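Arginine decarboxylase (Campylobacter jejuni subsp. jejuni, PDB 3NZP) probably catalyses the pyridoxal 5'-phosphate-dependent decarboxylation of arginine to agmatine, a step in the biosynthesis of spermidine and other polyamines. Local coordinates at residues Asn253-Leu258 against Lys311-Asp316; Lys71-Lys76 against Val299-Lys304; Lys175-Ile180 against Leu224-Met229; Ile238-Pro243 against Ser287-Leu292. All coordinates share one frame; numbering follows the deposited sequence.

Interaction 1 of 4, residues Asn253-Leu258 against Lys311-Asp316; sequences NIYTEL and KDLEPD
T256 and D312 bring the backbones nearest, their CA atoms 6.7 Å apart, whereas Y255 CA and P315 CA stand 8.3 Å from each other, a spacing bridged by side chains. Residues 253-258 belong to helix 242-260. Residues 311-315 form the irregular link from helix 292-309 to strand 316-319, which D316 begins and which is the last strand of the eight-stranded parallel barrel, so the contact ties a helix-to-strand loop of a TIM barrel to the neighbouring outer helix. K311, with positive phi, is the C-prime residue of the Schellman motif that ends helix 292-309, and the chain beyond it passes along the flank of helix 242-260.

Y255 carries most of the contact. Its CG lies anti to the backbone N (chi1 160°), which sends the ring outward to the loop. There Y255 OH donates to L313 O at 2.8 Å. The acceptor sits at the ring edge, in the ring plane, while the hydroxyl stands 35° above the plane of the carbonyl. P315 covers one ring face in a CH-pi contact, with P315 CB 3.8 Å from the Y255 ring centroid and displaced toward the rim. Bond and covered face together restrict how the ring can turn. Y255 and P315 also both touch I269 of strand 268-272, placing them between barrel wall and helix layer. On the same helix, E257 OE1 is bonded to L399 N of the second subunit.

D312 points its CB toward the helix, yet D312 OD2 bonds within its own loop, accepting from L313 N at 2.7 Å on the anti side of the carboxylate.

Interaction 2 of 4, residues Lys71-Lys76 against Val299-Lys304; sequences KEFGYK and VVFILK
The F73 ring lies between two carbons: F301 CB is over one face and E72 CG over the other, each displaced toward the rim. F73 CE2 comes to the edge of the F301 ring, 3.5 Å from F301 CD2. The pair is oblique, with planes at 77°, and is neither a stack nor edge-to-face. The Y75 ring has K304 N at its edge, in plane, and V300 CG1 packs against its base, 3.5 Å from Y75 CB. At the far end L303 CB lies 3.6 Å from Y75 OH, a hydroxyl whose polar partner is P315 O.

These residues join the end of helix 52-72, closed by a Schellman motif with G74 as C-prime residue, to helix 292-309. The two helices precede the first and last strands of the barrel.

K304 supplies the polar link. Its chain is fully extended, every torsion near 180°, and K304 NZ reaches F73 O at 2.9 Å, tilted 32° from the carbonyl plane. Because F73 directly follows the last helical residue, the ammonium group probably also interacts favourably with the C-terminal end of the helix dipole, beside otherwise apolar packing.

Interaction 3 of 4, residues Lys175-Ile180 against Leu224-Met229; sequences KPKPNI and LEQFTM
I180 and Q226 pack side chain against side chain at an oblique angle: the CG1 branch of I180, set anti to its carbonyl carbon (chi1 -65°), comes to 3.7 Å from Q226 CB. N179, next along the strand, lies across T228 at about a right angle, with N179 CB 3.7 Å from T228 OG1. F227 presents its ring edge to I180 O, which lies in the ring plane.

The backbone explains this alternation. I180 and F227 form a parallel bridge in which I180 uses both of its peptide groups: I180 N donates to Q226 O at 3.0 Å, from well above that carbonyl's plane, and T228 N donates to I180 O at 3.2 Å, nearly in line with the C=O bond (163°). F227 CA adds a CA-H...O contact to the same oxygen. I180 and F227 therefore face one side of the sheet, where both touch L218 of helix 208-220.

A water where the two strands begin donates to E225 O at 2.8 Å and is held weakly by N179 ND2. Beyond the pair, N179 bonds through its backbone to I153 and L155, and T228 to K267, so both strands have a second neighbour. Such continuous parallel pairing, here at the start of strands 179-183 and 227-231 with helix 208-220 as the crossover between them, is the beta-alpha-beta unit from which a TIM barrel is built.

Interaction 4 of 4, residues Ile238-Pro243 against Ser287-Leu292; sequences ITEIHP and SRNYTL
Y290 meets the segment 238-243 with its hydroxyl, one edge and one face. Y290 OH donates to I238 O at 2.9 Å, in the plane of that carbonyl. The oxygen is likewise in plane with the ring, at its edge. I241 CD1 sits over one face in a CH-pi contact, 4.1 Å from the Y290 ring centroid and 17° off its normal, while R288 CD covers the opposite face over the centre, so the ring is clamped between an aliphatic branch from each segment. A chi1 of 61° holds CG between the backbone N and the carbonyl carbon, which turns the ring toward residues 238-241. One main-chain bond stands beside it: N289 N donates to T239 O at 3.0 Å, with a nearly straight N-H...O angle of 170°. It matches the close approach of T239 CA and R288 CA, 4.1 Å apart.

In the next shell, Y290 OH is also bonded to A276 N, and R288 NE to A276 O, so one residue positions both the tyrosine and the arginine whose CD lies over its ring. S287 OG is bonded to Y279 N. T291 serves as N-cap of helix 292-309, its OG1 bonded to E294 N.

I238 leads inward to the cofactor. Its backbone bonds to G274, a pyridoxal 5'-phosphate-binding residue, and its side chain lies about 7 Å from the bound ligand. Two loops that follow adjacent strands, 227-231 and 268-272, and pair beside the cofactor are characteristic of the C-terminal mouth of a TIM barrel, where the active site of these decarboxylases lies.

In the fold
All four contacts belong to the parallel barrel that binds the cofactor. Interactions 1, 2 and 3 lie toward the end where its strands begin; interaction 4 lies where strands 227-231 and 268-272 have finished, near the bound pyridoxal 5'-phosphate. Interactions 1 and 2, with centres about 13 Å apart, touch directly: Y75 probably bonds to P315, and K76 comes close to E314. Interactions 1 and 3, centres about 18 Å apart, meet through L258 and F227. Helix 242-260 serves interactions 1 and 4, centres about 25 Å apart, and helix 292-309 runs between their second segments. Along the chain interaction 2 spans 3 and 4, bringing the barrel's first and last elements together.

Interaction 1 of 4, residues Asn253-Leu258 against Lys311-Asp316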
# COMPACT_ATOMS: atom_id res chain seq x y z
N ASN B 253 -30.97 -20.77 1.78
CA ASN B 253 -31.47 -22.05 1.32
C ASN B 253 -30.44 -23.14 1.55
O ASN B 253 -30.80 -24.27 1.85
CB ASN B 253 -31.85 -21.97 -0.16
CG ASN B 253 -33.22 -21.35 -0.36
OD1 ASN B 253 -34.25 -22.00 -0.17
ND2 ASN B 253 -33.25 -20.08 -0.72
N ILE B 254 -29.16 -22.82 1.42
CA ILE B 254 -28.11 -23.81 1.65
C ILE B 254 -28.22 -24.22 3.11
O ILE B 254 -28.13 -25.39 3.46
CB ILE B 254 -26.69 -23.22 1.37
CG1 ILE B 254 -26.50 -23.01 -0.13
CG2 ILE B 254 -25.60 -24.16 1.87
CD1 ILE B 254 -25.14 -22.51 -0.52
N TYR B 255 -28.44 -23.23 3.97
CA TYR B 255 -28.59 -23.47 5.40
C TYR B 255 -29.70 -24.48 5.66
O TYR B 255 -29.47 -25.51 6.29
CB TYR B 255 -28.92 -22.16 6.09
CG TYR B 255 -29.57 -22.32 7.44
CD1 TYR B 255 -28.82 -22.71 8.55
CD2 TYR B 255 -30.92 -22.05 7.62
CE1 TYR B 255 -29.42 -22.81 9.80
CE2 TYR B 255 -31.52 -22.14 8.86
CZ TYR B 255 -30.77 -22.52 9.95
OH TYR B 255 -31.36 -22.57 11.19
N THR B 256 -30.91 -24.20 5.19
CA THR B 256 -32.04 -25.11 5.39
C THR B 256 -31.75 -26.49 4.82
O THR B 256 -31.93 -27.50 5.51
CB THR B 256 -33.37 -24.58 4.76
OG1 THR B 256 -33.20 -24.39 3.35
CG2 THR B 256 -33.79 -23.27 5.40
N GLU B 257 -31.29 -26.55 3.58
CA GLU B 257 -30.98 -27.83 2.94
C GLU B 257 -29.99 -28.66 3.75
O GLU B 257 -30.09 -29.89 3.80
CB GLU B 257 -30.42 -27.60 1.54
CG GLU B 257 -31.46 -27.36 0.50
CD GLU B 257 -32.41 -28.53 0.36
OE1 GLU B 257 -31.93 -29.68 0.22
OE2 GLU B 257 -33.65 -28.31 0.38
N LEU B 258 -29.03 -27.99 4.36
CA LEU B 258 -28.02 -28.65 5.15
C LEU B 258 -28.63 -29.20 6.43
O LEU B 258 -28.25 -30.27 6.90
CB LEU B 258 -26.87 -27.69 5.46
CG LEU B 258 -25.50 -27.97 4.84
CD1 LEU B 258 -25.60 -28.68 3.51
CD2 LEU B 258 -24.78 -26.66 4.67
N LYS B 311 -40.17 -24.16 6.37
CA LYS B 311 -40.70 -24.44 7.72
C LYS B 311 -39.65 -25.06 8.62
O LYS B 311 -39.88 -26.07 9.28
CB LYS B 311 -41.96 -25.32 7.66
CG LYS B 311 -41.85 -26.51 6.75
CD LYS B 311 -43.23 -27.10 6.47
CE LYS B 311 -43.12 -28.28 5.52
NZ LYS B 311 -44.44 -28.92 5.26
N ASP B 312 -38.49 -24.40 8.64
CA ASP B 312 -37.36 -24.81 9.45
C ASP B 312 -37.12 -23.77 10.52
O ASP B 312 -37.91 -22.83 10.69
CB ASP B 312 -36.12 -24.96 8.57
CG ASP B 312 -35.17 -26.02 9.07
OD1 ASP B 312 -34.48 -26.64 8.23
OD2 ASP B 312 -35.12 -26.25 10.31
N LEU B 313 -36.02 -23.93 11.24
CA LEU B 313 -35.65 -23.03 12.33
C LEU B 313 -34.98 -21.73 11.88
O LEU B 313 -33.99 -21.76 11.16
CB LEU B 313 -34.72 -23.77 13.29
CG LEU B 313 -34.09 -22.89 14.35
CD1 LEU B 313 -35.17 -22.39 15.29
CD2 LEU B 313 -33.03 -23.67 15.09
N GLU B 314 -35.52 -20.60 12.32
CA GLU B 314 -34.92 -19.31 11.98
C GLU B 314 -33.50 -19.32 12.55
O GLU B 314 -33.32 -19.46 13.76
CB GLU B 314 -35.73 -18.17 12.61
CG GLU B 314 -37.08 -17.93 11.96
CD GLU B 314 -37.82 -16.77 12.59
OE1 GLU B 314 -38.84 -16.32 12.02
OE2 GLU B 314 -37.39 -16.30 13.67
N PRO B 315 -32.48 -19.19 11.67
CA PRO B 315 -31.06 -19.20 12.06
C PRO B 315 -30.59 -18.02 12.91
O PRO B 315 -31.26 -17.00 13.02
CB PRO B 315 -30.35 -19.25 10.71
CG PRO B 315 -31.26 -18.41 9.86
CD PRO B 315 -32.62 -18.95 10.22
N ASP B 316 -29.42 -18.18 13.53
CA ASP B 316 -28.85 -17.11 14.33
C ASP B 316 -28.05 -16.24 13.39
O ASP B 316 -27.29 -16.74 12.57
CB ASP B 316 -27.95 -17.68 15.42
CG ASP B 316 -28.74 -18.19 16.62
OD1 ASP B 316 -28.25 -19.10 17.32
OD2 ASP B 316 -29.86 -17.67 16.86

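Interaction 2 of 4, residues Lys71-Lys76 against Val299-Lys304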
# COMPACT_ATOMS: atom_id res chain seq x y z
N LYS B 71 -37.23 -7.33 16.17
CA LYS B 71 -38.52 -7.17 16.82
C LYS B 71 -39.61 -6.83 15.81
O LYS B 71 -40.74 -7.30 15.93
CB LYS B 71 -38.45 -6.08 17.89
CG LYS B 71 -37.62 -6.48 19.12
CD LYS B 71 -38.23 -7.71 19.82
CE LYS B 71 -37.48 -8.10 21.09
NZ LYS B 71 -38.24 -9.11 21.88
N GLU B 72 -39.25 -6.02 14.82
CA GLU B 72 -40.21 -5.61 13.80
C GLU B 72 -40.82 -6.85 13.17
O GLU B 72 -42.03 -6.97 13.11
CB GLU B 72 -39.53 -4.77 12.72
CG GLU B 72 -40.51 -4.11 11.79
CD GLU B 72 -39.86 -3.49 10.57
OE1 GLU B 72 -38.94 -2.65 10.74
OE2 GLU B 72 -40.26 -3.83 9.43
N PHE B 73 -40.00 -7.78 12.71
CA PHE B 73 -40.56 -8.96 12.10
C PHE B 73 -40.65 -10.12 13.07
O PHE B 73 -40.78 -11.27 12.65
CB PHE B 73 -39.73 -9.37 10.89
CG PHE B 73 -39.41 -8.24 9.98
CD1 PHE B 73 -38.42 -7.32 10.32
CD2 PHE B 73 -40.11 -8.06 8.80
CE1 PHE B 73 -38.13 -6.25 9.50
CE2 PHE B 73 -39.83 -6.99 7.97
CZ PHE B 73 -38.84 -6.08 8.32
N GLY B 74 -40.58 -9.83 14.36
CA GLY B 74 -40.65 -10.89 15.35
C GLY B 74 -39.78 -12.07 15.02
O GLY B 74 -40.27 -13.20 14.94
N TYR B 75 -38.48 -11.82 14.84
CA TYR B 75 -37.49 -12.86 14.51
C TYR B 75 -37.08 -13.66 15.75
O TYR B 75 -36.60 -13.09 16.73
CB TYR B 75 -36.27 -12.22 13.85
CG TYR B 75 -35.36 -13.20 13.15
CD1 TYR B 75 -34.18 -13.67 13.74
CD2 TYR B 75 -35.70 -13.70 11.89
CE1 TYR B 75 -33.36 -14.60 13.09
CE2 TYR B 75 -34.90 -14.63 11.24
CZ TYR B 75 -33.73 -15.08 11.84
OH TYR B 75 -32.95 -16.00 11.19
N LYS B 76 -37.24 -14.98 15.71
CA LYS B 76 -36.90 -15.81 16.86
C LYS B 76 -35.41 -16.06 17.02
O LYS B 76 -34.92 -16.25 18.13
CB LYS B 76 -37.66 -17.14 16.79
CG LYS B 76 -39.18 -16.99 16.95
CD LYS B 76 -39.97 -18.21 16.41
CE LYS B 76 -39.82 -18.36 14.86
NZ LYS B 76 -40.66 -19.43 14.19
N VAL B 299 -31.87 -8.44 6.14
CA VAL B 299 -31.33 -9.70 6.64
C VAL B 299 -32.39 -10.48 7.39
O VAL B 299 -32.65 -11.65 7.09
CB VAL B 299 -30.11 -9.49 7.57
CG1 VAL B 299 -29.66 -10.81 8.19
CG2 VAL B 299 -28.96 -8.88 6.78
N VAL B 300 -33.02 -9.84 8.36
CA VAL B 300 -34.03 -10.50 9.16
C VAL B 300 -35.21 -10.99 8.34
O VAL B 300 -35.76 -12.06 8.58
CB VAL B 300 -34.56 -9.58 10.25
CG1 VAL B 300 -35.63 -10.28 11.04
CG2 VAL B 300 -33.42 -9.17 11.15
N PHE B 301 -35.62 -10.19 7.36
CA PHE B 301 -36.75 -10.56 6.52
C PHE B 301 -36.42 -11.76 5.63
O PHE B 301 -37.10 -12.78 5.70
CB PHE B 301 -37.18 -9.37 5.69
CG PHE B 301 -38.40 -9.60 4.86
CD1 PHE B 301 -38.31 -10.15 3.58
CD2 PHE B 301 -39.66 -9.22 5.33
CE1 PHE B 301 -39.44 -10.29 2.78
CE2 PHE B 301 -40.79 -9.36 4.54
CZ PHE B 301 -40.68 -9.90 3.26
N ILE B 302 -35.39 -11.63 4.81
CA ILE B 302 -35.00 -12.72 3.91
C ILE B 302 -34.91 -14.05 4.65
O ILE B 302 -35.41 -15.07 4.18
CB ILE B 302 -33.63 -12.47 3.26
CG1 ILE B 302 -33.60 -11.11 2.54
CG2 ILE B 302 -33.32 -13.60 2.28
CD1 ILE B 302 -34.55 -11.03 1.36
N LEU B 303 -34.26 -14.04 5.80
CA LEU B 303 -34.10 -15.27 6.56
C LEU B 303 -35.43 -15.79 7.10
O LEU B 303 -35.74 -16.97 6.97
CB LEU B 303 -33.10 -15.08 7.71
CG LEU B 303 -31.66 -14.80 7.27
CD1 LEU B 303 -30.82 -14.58 8.52
CD2 LEU B 303 -31.11 -15.95 6.44
N LYS B 304 -36.23 -14.90 7.68
CA LYS B 304 -37.54 -15.30 8.20
C LYS B 304 -38.32 -16.01 7.11
O LYS B 304 -38.80 -17.12 7.29
CB LYS B 304 -38.32 -14.09 8.67
CG LYS B 304 -39.73 -14.42 9.09
CD LYS B 304 -40.44 -13.17 9.56
CE LYS B 304 -41.85 -13.44 10.03
NZ LYS B 304 -42.52 -12.17 10.46

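Interaction 3 of 4, residues Lys175-Ile180 against Leu224-Met229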
# COMPACT_ATOMS: atom_id res chain seq x y z
N LYS B 175 -11.04 -33.94 25.09
CA LYS B 175 -12.48 -33.85 24.99
C LYS B 175 -12.95 -32.56 24.35
O LYS B 175 -13.67 -32.57 23.35
CB LYS B 175 -13.13 -33.99 26.38
CG LYS B 175 -14.66 -34.11 26.37
CD LYS B 175 -15.14 -35.49 25.89
CE LYS B 175 -16.67 -35.60 25.94
NZ LYS B 175 -17.34 -34.63 25.02
N PRO B 176 -12.52 -31.40 24.90
CA PRO B 176 -12.94 -30.11 24.33
C PRO B 176 -12.51 -29.93 22.87
O PRO B 176 -11.32 -29.96 22.54
CB PRO B 176 -12.27 -29.09 25.26
CG PRO B 176 -12.10 -29.86 26.56
CD PRO B 176 -11.64 -31.21 26.06
N LYS B 177 -13.50 -29.77 22.00
CA LYS B 177 -13.21 -29.56 20.59
C LYS B 177 -13.91 -28.31 20.08
O LYS B 177 -15.00 -27.95 20.53
CB LYS B 177 -13.60 -30.79 19.75
CG LYS B 177 -14.58 -31.76 20.43
CD LYS B 177 -14.84 -33.02 19.59
CE LYS B 177 -13.57 -33.84 19.36
NZ LYS B 177 -12.93 -34.30 20.63
N PRO B 178 -13.26 -27.60 19.14
CA PRO B 178 -13.85 -26.38 18.60
C PRO B 178 -15.07 -26.64 17.73
O PRO B 178 -15.33 -27.77 17.30
CB PRO B 178 -12.70 -25.77 17.82
CG PRO B 178 -11.93 -26.97 17.36
CD PRO B 178 -11.94 -27.87 18.55
N ASN B 179 -15.84 -25.59 17.49
CA ASN B 179 -17.01 -25.69 16.65
C ASN B 179 -16.53 -25.60 15.23
O ASN B 179 -15.59 -24.88 14.92
CB ASN B 179 -17.96 -24.54 16.93
CG ASN B 179 -18.85 -24.83 18.08
OD1 ASN B 179 -19.49 -23.92 18.64
ND2 ASN B 179 -18.93 -26.11 18.46
N ILE B 180 -17.19 -26.34 14.35
CA ILE B 180 -16.81 -26.34 12.96
C ILE B 180 -17.73 -25.46 12.12
O ILE B 180 -18.95 -25.51 12.26
CB ILE B 180 -16.84 -27.77 12.42
CG1 ILE B 180 -15.76 -28.60 13.13
CG2 ILE B 180 -16.65 -27.76 10.92
CD1 ILE B 180 -15.73 -30.07 12.74
N LEU B 224 -21.09 -34.23 13.70
CA LEU B 224 -22.11 -33.28 13.31
C LEU B 224 -22.39 -32.30 14.43
O LEU B 224 -22.82 -31.18 14.18
CB LEU B 224 -23.40 -34.00 12.92
CG LEU B 224 -23.43 -34.55 11.49
CD1 LEU B 224 -24.79 -35.16 11.22
CD2 LEU B 224 -23.14 -33.44 10.50
N GLU B 225 -22.14 -32.73 15.65
CA GLU B 225 -22.36 -31.88 16.81
C GLU B 225 -21.58 -30.57 16.69
O GLU B 225 -22.01 -29.54 17.21
CB GLU B 225 -21.90 -32.62 18.06
CG GLU B 225 -22.74 -33.83 18.41
CD GLU B 225 -24.05 -33.45 19.10
OE1 GLU B 225 -24.77 -34.37 19.55
OE2 GLU B 225 -24.35 -32.24 19.19
N GLN B 226 -20.45 -30.60 16.01
CA GLN B 226 -19.62 -29.42 15.87
C GLN B 226 -20.09 -28.47 14.79
O GLN B 226 -20.00 -27.25 14.96
CB GLN B 226 -18.18 -29.81 15.60
CG GLN B 226 -17.65 -30.86 16.57
CD GLN B 226 -18.06 -30.59 18.01
OE1 GLN B 226 -17.77 -29.53 18.58
NE2 GLN B 226 -18.74 -31.57 18.62
N PHE B 227 -20.59 -29.00 13.69
CA PHE B 227 -21.07 -28.17 12.60
C PHE B 227 -22.19 -27.26 13.12
O PHE B 227 -23.33 -27.69 13.23
CB PHE B 227 -21.55 -29.05 11.46
CG PHE B 227 -21.99 -28.30 10.24
CD1 PHE B 227 -21.53 -27.01 10.00
CD2 PHE B 227 -22.86 -28.88 9.33
CE1 PHE B 227 -21.93 -26.31 8.87
CE2 PHE B 227 -23.27 -28.19 8.19
CZ PHE B 227 -22.81 -26.89 7.96
N THR B 228 -21.87 -26.02 13.45
CA THR B 228 -22.89 -25.11 13.96
C THR B 228 -23.23 -23.89 13.12
O THR B 228 -24.26 -23.24 13.37
CB THR B 228 -22.52 -24.64 15.36
OG1 THR B 228 -21.24 -23.99 15.34
CG2 THR B 228 -22.48 -25.81 16.30
N MSE B 229 -22.38 -23.53 12.16
CA MSE B 229 -22.67 -22.38 11.31
C MSE B 229 -22.01 -22.41 9.95
O MSE B 229 -20.97 -23.03 9.76
CB MSE B 229 -22.30 -21.05 11.99
CG MSE B 229 -20.81 -20.81 12.13
SE MSE B 229 -20.31 -18.92 12.42
CE MSE B 229 -21.09 -18.58 14.16
O HOH W 1 -21.67 -27.41 19.06

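Interaction 4 of 4, residues Ile238-Pro243 against Ser287-Leu292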
# COMPACT_ATOMS: atom_id res chain seq x y z
N ILE B 238 -19.40 -2.90 0.47
CA ILE B 238 -20.37 -3.24 -0.56
C ILE B 238 -21.33 -2.06 -0.70
O ILE B 238 -22.21 -1.88 0.14
CB ILE B 238 -21.20 -4.48 -0.16
CG1 ILE B 238 -20.27 -5.66 0.16
CG2 ILE B 238 -22.19 -4.81 -1.26
CD1 ILE B 238 -19.53 -6.24 -1.02
N THR B 239 -21.17 -1.27 -1.75
CA THR B 239 -22.02 -0.10 -1.96
C THR B 239 -23.49 -0.39 -2.31
O THR B 239 -24.37 0.41 -1.99
CB THR B 239 -21.44 0.76 -3.08
OG1 THR B 239 -21.28 -0.04 -4.26
CG2 THR B 239 -20.10 1.34 -2.67
N GLU B 240 -23.74 -1.52 -2.96
CA GLU B 240 -25.10 -1.89 -3.36
C GLU B 240 -25.72 -2.90 -2.39
O GLU B 240 -25.04 -3.81 -1.92
CB GLU B 240 -25.08 -2.52 -4.76
CG GLU B 240 -24.43 -1.65 -5.82
CD GLU B 240 -25.17 -0.35 -6.01
OE1 GLU B 240 -24.51 0.72 -5.97
OE2 GLU B 240 -26.41 -0.39 -6.21
N ILE B 241 -27.01 -2.75 -2.11
CA ILE B 241 -27.70 -3.65 -1.19
C ILE B 241 -28.19 -4.93 -1.86
O ILE B 241 -28.43 -5.94 -1.21
CB ILE B 241 -28.91 -2.96 -0.53
CG1 ILE B 241 -29.54 -3.88 0.51
CG2 ILE B 241 -29.92 -2.60 -1.59
CD1 ILE B 241 -28.67 -4.17 1.71
N HIS B 242 -28.35 -4.87 -3.18
CA HIS B 242 -28.84 -6.03 -3.92
C HIS B 242 -27.95 -7.25 -3.79
O HIS B 242 -28.41 -8.35 -3.46
CB HIS B 242 -28.98 -5.66 -5.39
CG HIS B 242 -29.44 -6.78 -6.25
ND1 HIS B 242 -30.72 -7.30 -6.19
CD2 HIS B 242 -28.78 -7.51 -7.19
CE1 HIS B 242 -30.83 -8.29 -7.06
NE2 HIS B 242 -29.67 -8.44 -7.68
N PRO B 243 -26.65 -7.09 -4.08
CA PRO B 243 -25.77 -8.25 -3.97
C PRO B 243 -25.87 -8.95 -2.61
O PRO B 243 -25.78 -10.18 -2.52
CB PRO B 243 -24.38 -7.65 -4.25
CG PRO B 243 -24.54 -6.21 -3.86
CD PRO B 243 -25.89 -5.87 -4.40
N SER B 287 -21.86 7.08 -0.66
CA SER B 287 -20.96 5.95 -0.87
C SER B 287 -21.76 4.67 -1.03
O SER B 287 -21.47 3.84 -1.89
CB SER B 287 -19.99 5.79 0.30
OG SER B 287 -18.98 6.77 0.29
N ARG B 288 -22.75 4.49 -0.17
CA ARG B 288 -23.59 3.31 -0.23
C ARG B 288 -25.01 3.77 -0.50
O ARG B 288 -25.40 4.83 -0.04
CB ARG B 288 -23.55 2.52 1.07
CG ARG B 288 -23.87 3.30 2.32
CD ARG B 288 -24.07 2.32 3.47
NE ARG B 288 -23.86 2.88 4.81
CZ ARG B 288 -24.54 3.90 5.32
NH1 ARG B 288 -25.49 4.51 4.61
NH2 ARG B 288 -24.29 4.30 6.56
N ASN B 289 -25.77 2.96 -1.23
CA ASN B 289 -27.14 3.31 -1.55
C ASN B 289 -28.13 2.74 -0.57
O ASN B 289 -29.31 2.64 -0.85
CB ASN B 289 -27.52 2.80 -2.93
CG ASN B 289 -27.66 1.27 -2.98
OD1 ASN B 289 -28.47 0.67 -2.27
ND2 ASN B 289 -26.84 0.64 -3.82
N TYR B 290 -27.68 2.36 0.60
CA TYR B 290 -28.67 1.76 1.54
C TYR B 290 -28.43 2.18 3.01
O TYR B 290 -27.34 2.68 3.32
CB TYR B 290 -28.69 0.23 1.46
CG TYR B 290 -27.35 -0.39 1.81
CD1 TYR B 290 -27.06 -0.77 3.10
CD2 TYR B 290 -26.39 -0.58 0.86
CE1 TYR B 290 -25.79 -1.37 3.44
CE2 TYR B 290 -25.14 -1.16 1.14
CZ TYR B 290 -24.83 -1.55 2.42
OH TYR B 290 -23.62 -2.11 2.68
N THR B 291 -29.35 1.96 3.95
CA THR B 291 -29.09 2.36 5.36
C THR B 291 -28.79 1.14 6.24
O THR B 291 -29.04 0.01 5.84
CB THR B 291 -30.30 3.09 5.97
OG1 THR B 291 -31.34 2.16 6.25
CG2 THR B 291 -30.82 4.14 5.00
N LEU B 292 -28.27 1.37 7.44
CA LEU B 292 -27.97 0.25 8.33
C LEU B 292 -29.26 -0.52 8.61
O LEU B 292 -29.29 -1.75 8.52
CB LEU B 292 -27.37 0.74 9.65
CG LEU B 292 -26.47 -0.24 10.41
CD1 LEU B 292 -26.35 0.22 11.85
CD2 LEU B 292 -27.05 -1.65 10.38